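Local coordinates for ATP phosphoribosyltransferase regulatory subunit (Thermotoga maritima, PDB 1USY), which is probably required for the first step of histidine biosynthesis and may allow feedback regulation of ATP phosphoribosyltransferase by histidine, at residues Ala76-Arg81 and Ala89-Gly94; Val127-Thr132 and Ser207-Leu212. One frame throughout, in Å; residues are numbered along the deposited sequence.

Contact 1: Ala76-Arg81 and Ala89-Gly94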
loop_
_atom_site.group_PDB
_atom_site.type_symbol
_atom_site.label_atom_id
_atom_site.label_comp_id
_atom_site.label_asym_id
_atom_site.label_seq_id
_atom_site.Cartn_x
_atom_site.Cartn_y
_atom_site.Cartn_z
ATOM N N ALA C 76 -24.760 9.433 -14.061
ATOM C CA ALA C 76 -24.635 8.084 -14.582
ATOM C C ALA C 76 -23.184 7.679 -14.434
ATOM O O ALA C 76 -22.284 8.270 -15.042
ATOM C CB ALA C 76 -25.076 8.024 -16.022
ATOM N N ASP C 77 -22.941 6.691 -13.588
ATOM C CA ASP C 77 -21.577 6.310 -13.291
ATOM C C ASP C 77 -21.488 5.126 -12.375
ATOM O O ASP C 77 -22.462 4.746 -11.759
ATOM C CB ASP C 77 -20.833 7.474 -12.637
ATOM C CG ASP C 77 -19.362 7.472 -12.970
ATOM O OD1 ASP C 77 -18.844 8.575 -13.188
ATOM O OD2 ASP C 77 -18.646 6.433 -13.058
ATOM N N PHE C 78 -20.281 4.596 -12.252
ATOM C CA PHE C 78 -20.029 3.480 -11.373
ATOM C C PHE C 78 -20.072 3.917 -9.919
ATOM O O PHE C 78 -19.479 4.901 -9.547
ATOM C CB PHE C 78 -18.700 2.768 -11.768
ATOM C CG PHE C 78 -18.800 2.019 -13.075
ATOM C CD1 PHE C 78 -18.221 2.513 -14.214
ATOM C CD2 PHE C 78 -19.572 0.855 -13.176
ATOM C CE1 PHE C 78 -18.348 1.845 -15.432
ATOM C CE2 PHE C 78 -19.712 0.174 -14.392
ATOM C CZ PHE C 78 -19.097 0.651 -15.516
ATOM N N VAL C 79 -20.804 3.184 -9.102
ATOM C CA VAL C 79 -20.677 3.289 -7.656
ATOM C C VAL C 79 -19.997 1.974 -7.212
ATOM O O VAL C 79 -20.314 0.903 -7.762
ATOM C CB VAL C 79 -22.039 3.464 -7.025
ATOM C CG1 VAL C 79 -21.964 3.226 -5.553
ATOM C CG2 VAL C 79 -22.631 4.873 -7.362
ATOM N N TYR C 80 -19.020 2.062 -6.298
ATOM C CA TYR C 80 -18.188 0.912 -5.898
ATOM C C TYR C 80 -18.582 0.484 -4.475
ATOM O O TYR C 80 -19.094 1.299 -3.678
ATOM C CB TYR C 80 -16.659 1.220 -5.999
ATOM C CG TYR C 80 -16.202 1.794 -7.349
ATOM C CD1 TYR C 80 -16.704 3.010 -7.828
ATOM C CD2 TYR C 80 -15.292 1.120 -8.149
ATOM C CE1 TYR C 80 -16.322 3.519 -9.066
ATOM C CE2 TYR C 80 -14.877 1.643 -9.389
ATOM C CZ TYR C 80 -15.408 2.829 -9.855
ATOM O OH TYR C 80 -15.019 3.354 -11.094
ATOM N N ARG C 81 -18.375 -0.804 -4.184
ATOM C CA ARG C 81 -18.696 -1.396 -2.899
ATOM C C ARG C 81 -17.884 -2.662 -2.821
ATOM O O ARG C 81 -17.347 -3.103 -3.839
ATOM C CB ARG C 81 -20.211 -1.684 -2.748
ATOM C CG ARG C 81 -20.625 -3.151 -2.938
ATOM C CD ARG C 81 -22.138 -3.398 -3.063
ATOM N NE ARG C 81 -22.459 -4.587 -3.878
ATOM C CZ ARG C 81 -22.759 -4.560 -5.189
ATOM N NH1 ARG C 81 -22.755 -3.423 -5.876
ATOM N NH2 ARG C 81 -23.048 -5.677 -5.831
ATOM N N ALA C 89 -18.605 -2.931 -8.759
ATOM C CA ALA C 89 -19.046 -1.636 -9.154
ATOM C C ALA C 89 -20.419 -1.760 -9.769
ATOM O O ALA C 89 -20.662 -2.662 -10.561
ATOM C CB ALA C 89 -18.011 -1.002 -10.134
ATOM N N GLU C 90 -21.314 -0.850 -9.381
ATOM C CA GLU C 90 -22.641 -0.771 -9.968
ATOM C C GLU C 90 -22.723 0.476 -10.793
ATOM O O GLU C 90 -22.496 1.554 -10.278
ATOM C CB GLU C 90 -23.714 -0.679 -8.879
ATOM C CG GLU C 90 -24.679 -1.850 -8.838
ATOM C CD GLU C 90 -25.577 -1.925 -10.054
ATOM O OE1 GLU C 90 -25.971 -3.046 -10.448
ATOM O OE2 GLU C 90 -25.893 -0.859 -10.628
ATOM N N TYR C 91 -23.045 0.340 -12.074
ATOM C CA TYR C 91 -23.348 1.508 -12.871
ATOM C C TYR C 91 -24.738 1.984 -12.480
ATOM O O TYR C 91 -25.714 1.311 -12.752
ATOM C CB TYR C 91 -23.269 1.174 -14.367
ATOM C CG TYR C 91 -23.245 2.386 -15.252
ATOM C CD1 TYR C 91 -22.045 2.948 -15.651
ATOM C CD2 TYR C 91 -24.426 2.988 -15.669
ATOM C CE1 TYR C 91 -22.012 4.085 -16.479
ATOM C CE2 TYR C 91 -24.415 4.125 -16.470
ATOM C CZ TYR C 91 -23.195 4.674 -16.864
ATOM O OH TYR C 91 -23.154 5.809 -17.663
ATOM N N GLN C 92 -24.827 3.125 -11.813
ATOM C CA GLN C 92 -26.125 3.667 -11.385
ATOM C C GLN C 92 -26.548 4.886 -12.180
ATOM O O GLN C 92 -25.722 5.665 -12.631
ATOM C CB GLN C 92 -26.119 4.038 -9.886
ATOM C CG GLN C 92 -25.654 2.921 -9.024
ATOM C CD GLN C 92 -25.828 3.141 -7.532
ATOM O OE1 GLN C 92 -26.234 4.202 -7.073
ATOM N NE2 GLN C 92 -25.515 2.106 -6.768
ATOM N N LEU C 93 -27.849 5.023 -12.335
ATOM C CA LEU C 93 -28.479 6.232 -12.845
ATOM C C LEU C 93 -29.261 6.848 -11.686
ATOM O O LEU C 93 -30.083 6.190 -11.058
ATOM C CB LEU C 93 -29.479 5.893 -13.962
ATOM C CG LEU C 93 -28.987 5.149 -15.183
ATOM C CD1 LEU C 93 -30.070 5.092 -16.322
ATOM C CD2 LEU C 93 -27.732 5.746 -15.687
ATOM N N GLY C 94 -29.013 8.099 -11.373
ATOM C CA GLY C 94 -29.767 8.661 -10.285
ATOM C C GLY C 94 -29.931 10.146 -10.303
ATOM O O GLY C 94 -29.408 10.841 -11.177
#
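F78 and Y91 face each other as an antiparallel non-hydrogen-bonded pair, and their rings make an edge-to-face (T-shaped) stack. The centroids are 5.1 Å apart and the planes meet at 82°. Y91 CD1 sits over the centre of the F78 ring. A chi1 of -166° leans the Y91 ring across the partner strand, where one face lies over D77 N. Y91 OH lies 3.4 Å from A76 CB. With an alanine here, the face of F78 would probably lose its aromatic partner and A76 CB part of its packing. A89 CB lies over the face of Y80, a CH-pi contact 4.3 Å from the ring centroid. Y80 OH bonds A28 N of a neighbouring regulatory subunit.

The two strands form a hairpin that probably corresponds to motif 2 of class II aminoacyl-tRNA synthetases. Two reciprocal backbone pairs hold it. D77 N to Q92 O is 3.1 Å and Q92 N to D77 O is 2.9 Å. V79 and E90 bond each other likewise.

On the sheet face of D77, V79, E90 and Q92, the Q92 chain, extended beyond CG, lays its amide against V79, with Q92 CD 3.6 Å from V79 CG2. Q92 OE1 bonds S267 OG. D77 OD2 accepts a hydrogen bond from F78 N and salt-bridges R51.

Contact 2: Val127-Thr132 and Ser207-Leu212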
loop_
_atom_site.group_PDB
_atom_site.type_symbol
_atom_site.label_atom_id
_atom_site.label_comp_id
_atom_site.label_asym_id
_atom_site.label_seq_id
_atom_site.Cartn_x
_atom_site.Cartn_y
_atom_site.Cartn_z
ATOM N N VAL C 127 -43.135 -1.143 -6.455
ATOM C CA VAL C 127 -42.648 0.048 -5.786
ATOM C C VAL C 127 -43.066 -0.030 -4.302
ATOM O O VAL C 127 -44.229 0.278 -3.903
ATOM C CB VAL C 127 -43.191 1.352 -6.456
ATOM C CG1 VAL C 127 -42.807 2.567 -5.669
ATOM C CG2 VAL C 127 -42.666 1.500 -7.823
ATOM N N GLU C 128 -42.098 -0.414 -3.484
ATOM C CA GLU C 128 -42.313 -0.524 -2.041
ATOM C C GLU C 128 -41.990 0.776 -1.274
ATOM O O GLU C 128 -40.900 1.310 -1.369
ATOM C CB GLU C 128 -41.531 -1.730 -1.514
ATOM C CG GLU C 128 -41.486 -1.922 -0.022
ATOM C CD GLU C 128 -40.690 -3.162 0.336
ATOM O OE1 GLU C 128 -39.466 -3.069 0.600
ATOM O OE2 GLU C 128 -41.290 -4.244 0.306
ATOM N N ILE C 129 -42.961 1.307 -0.549
ATOM C CA ILE C 129 -42.739 2.546 0.186
ATOM C C ILE C 129 -42.656 2.288 1.672
ATOM O O ILE C 129 -43.439 1.503 2.221
ATOM C CB ILE C 129 -43.889 3.581 -0.092
ATOM C CG1 ILE C 129 -43.990 3.910 -1.582
ATOM C CG2 ILE C 129 -43.668 4.873 0.672
ATOM C CD1 ILE C 129 -45.085 4.942 -1.854
ATOM N N GLY C 130 -41.752 3.001 2.336
ATOM C CA GLY C 130 -41.626 2.972 3.785
ATOM C C GLY C 130 -41.396 4.388 4.268
ATOM O O GLY C 130 -41.253 5.310 3.476
ATOM N N HIS C 131 -41.367 4.565 5.578
ATOM C CA HIS C 131 -41.094 5.845 6.155
ATOM C C HIS C 131 -40.229 5.649 7.374
ATOM O O HIS C 131 -40.594 4.971 8.315
ATOM C CB HIS C 131 -42.378 6.571 6.542
ATOM C CG HIS C 131 -42.201 8.057 6.667
ATOM N ND1 HIS C 131 -41.531 8.641 7.719
ATOM C CD2 HIS C 131 -42.593 9.072 5.857
ATOM C CE1 HIS C 131 -41.524 9.956 7.559
ATOM N NE2 HIS C 131 -42.163 10.244 6.437
ATOM N N THR C 132 -39.050 6.235 7.345
ATOM C CA THR C 132 -38.116 6.169 8.465
ATOM C C THR C 132 -38.732 6.678 9.773
ATOM O O THR C 132 -38.291 6.298 10.853
ATOM C CB THR C 132 -36.915 7.003 8.069
ATOM O OG1 THR C 132 -35.743 6.174 8.013
ATOM C CG2 THR C 132 -36.631 8.046 9.046
ATOM N N SER C 207 -50.113 10.475 0.460
ATOM C CA SER C 207 -49.940 11.356 -0.685
ATOM C C SER C 207 -49.056 10.655 -1.706
ATOM O O SER C 207 -49.423 10.601 -2.880
ATOM C CB SER C 207 -49.305 12.693 -0.281
ATOM O OG SER C 207 -50.178 13.438 0.546
ATOM N N ALA C 208 -47.931 10.077 -1.266
ATOM C CA ALA C 208 -47.015 9.441 -2.233
ATOM C C ALA C 208 -47.742 8.289 -2.889
ATOM O O ALA C 208 -47.658 8.121 -4.105
ATOM C CB ALA C 208 -45.727 8.965 -1.588
ATOM N N SER C 209 -48.502 7.562 -2.077
ATOM C CA SER C 209 -49.290 6.423 -2.513
ATOM C C SER C 209 -50.345 6.833 -3.554
ATOM O O SER C 209 -50.472 6.165 -4.598
ATOM C CB SER C 209 -50.022 5.807 -1.314
ATOM O OG SER C 209 -49.198 4.870 -0.681
ATOM N N SER C 210 -51.105 7.900 -3.263
ATOM C CA SER C 210 -52.160 8.368 -4.183
ATOM C C SER C 210 -51.609 8.722 -5.558
ATOM O O SER C 210 -52.132 8.290 -6.563
ATOM C CB SER C 210 -52.878 9.580 -3.636
ATOM O OG SER C 210 -53.728 9.210 -2.582
ATOM N N PHE C 211 -50.546 9.509 -5.563
ATOM C CA PHE C 211 -49.934 9.968 -6.781
ATOM C C PHE C 211 -49.367 8.777 -7.594
ATOM O O PHE C 211 -49.764 8.558 -8.758
ATOM C CB PHE C 211 -48.850 11.014 -6.461
ATOM C CG PHE C 211 -48.095 11.432 -7.661
ATOM C CD1 PHE C 211 -46.822 10.933 -7.919
ATOM C CD2 PHE C 211 -48.703 12.279 -8.591
ATOM C CE1 PHE C 211 -46.150 11.313 -9.092
ATOM C CE2 PHE C 211 -48.046 12.665 -9.747
ATOM C CZ PHE C 211 -46.788 12.181 -10.013
ATOM N N LEU C 212 -48.459 8.011 -6.983
ATOM C CA LEU C 212 -47.904 6.828 -7.638
ATOM C C LEU C 212 -48.996 5.910 -8.231
ATOM O O LEU C 212 -48.885 5.416 -9.327
ATOM C CB LEU C 212 -47.010 6.048 -6.649
ATOM C CG LEU C 212 -45.705 6.711 -6.193
ATOM C CD1 LEU C 212 -44.927 5.800 -5.261
ATOM C CD2 LEU C 212 -44.825 7.103 -7.388
#
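This is a buried, largely apolar helix-on-sheet contact, made by V127 and I129 of strand 125-131 with A208, L212 and, marginally, S209 of helix 199-215. Segments 127-131 and 207-212 run nearly antiparallel, at 164°, with axes 10.3 Å apart at closest. No hydrogen bond links the two segments. The shared surface is small, 150 Å² in all.

I129 and L212 carry most of it. They reach toward each other tip to tip, with I129 CD1 3.5 Å from L212 CD1. The I129 chain is extended beyond CB (chi2 -179°), and this carries CD1 out from the strand to the helix. The same methyl group also approaches A208 CB, at 4.1 Å, one helical turn before L212. It passes near S209 OG as well, at 4.3 Å, but that hydroxyl makes a weak hydrogen bond to L205 O in its own helix. V127 meets L212 differently. The two side chains cross at about a right angle, and V127 CG1 lies 3.9 Å from L212 CD1. CG1 is the branch anti to the backbone N of V127 (chi1 174°). L212 CD1 therefore touches both strand residues.

The topology is a beta-alpha-beta crossover enlarged by inserted helices. Strand 125-131 leads through helices 147-156, 159-168 and 174-185 into helix 199-215, and the chain then returns as strand 220-223, parallel to and beside strand 125-131. The largely antiparallel sheet, with this one parallel pair, is consistent with the class II aminoacyl-tRNA synthetase-like fold of the HisZ family.

Helix 103-120 adds to the same core, through V114 against V127 and L107 against A208. L205 of helix 199-215 touches I129 too. Nearer the end of the strand, H131 NE2 is hydrogen-bonded to D204 OD2, a polar tie between strand and helix beside the apolar contact.

In the fold
Contacts 1 and 2 belong to one mixed sheet but lie on opposite sides of the chain's centre. Their centres are about 25 Å apart, and their nearest atoms about 14 Å, so they do not touch. Contact 1 pairs strand 74-83, outermost within this chain, with its neighbour 86-97. Strands 263-273, 248-256 and 237-243 then lead across to strand 125-131 of contact 2. In sequence, contact 1 closes before contact 2 opens. Contact 1 is at an interface with another regulatory subunit. K157, L159, I184 and Y185 line histidine-binding sites. These residues come from the helical insertion between the two segments of contact 2, so that contact brackets them in sequence.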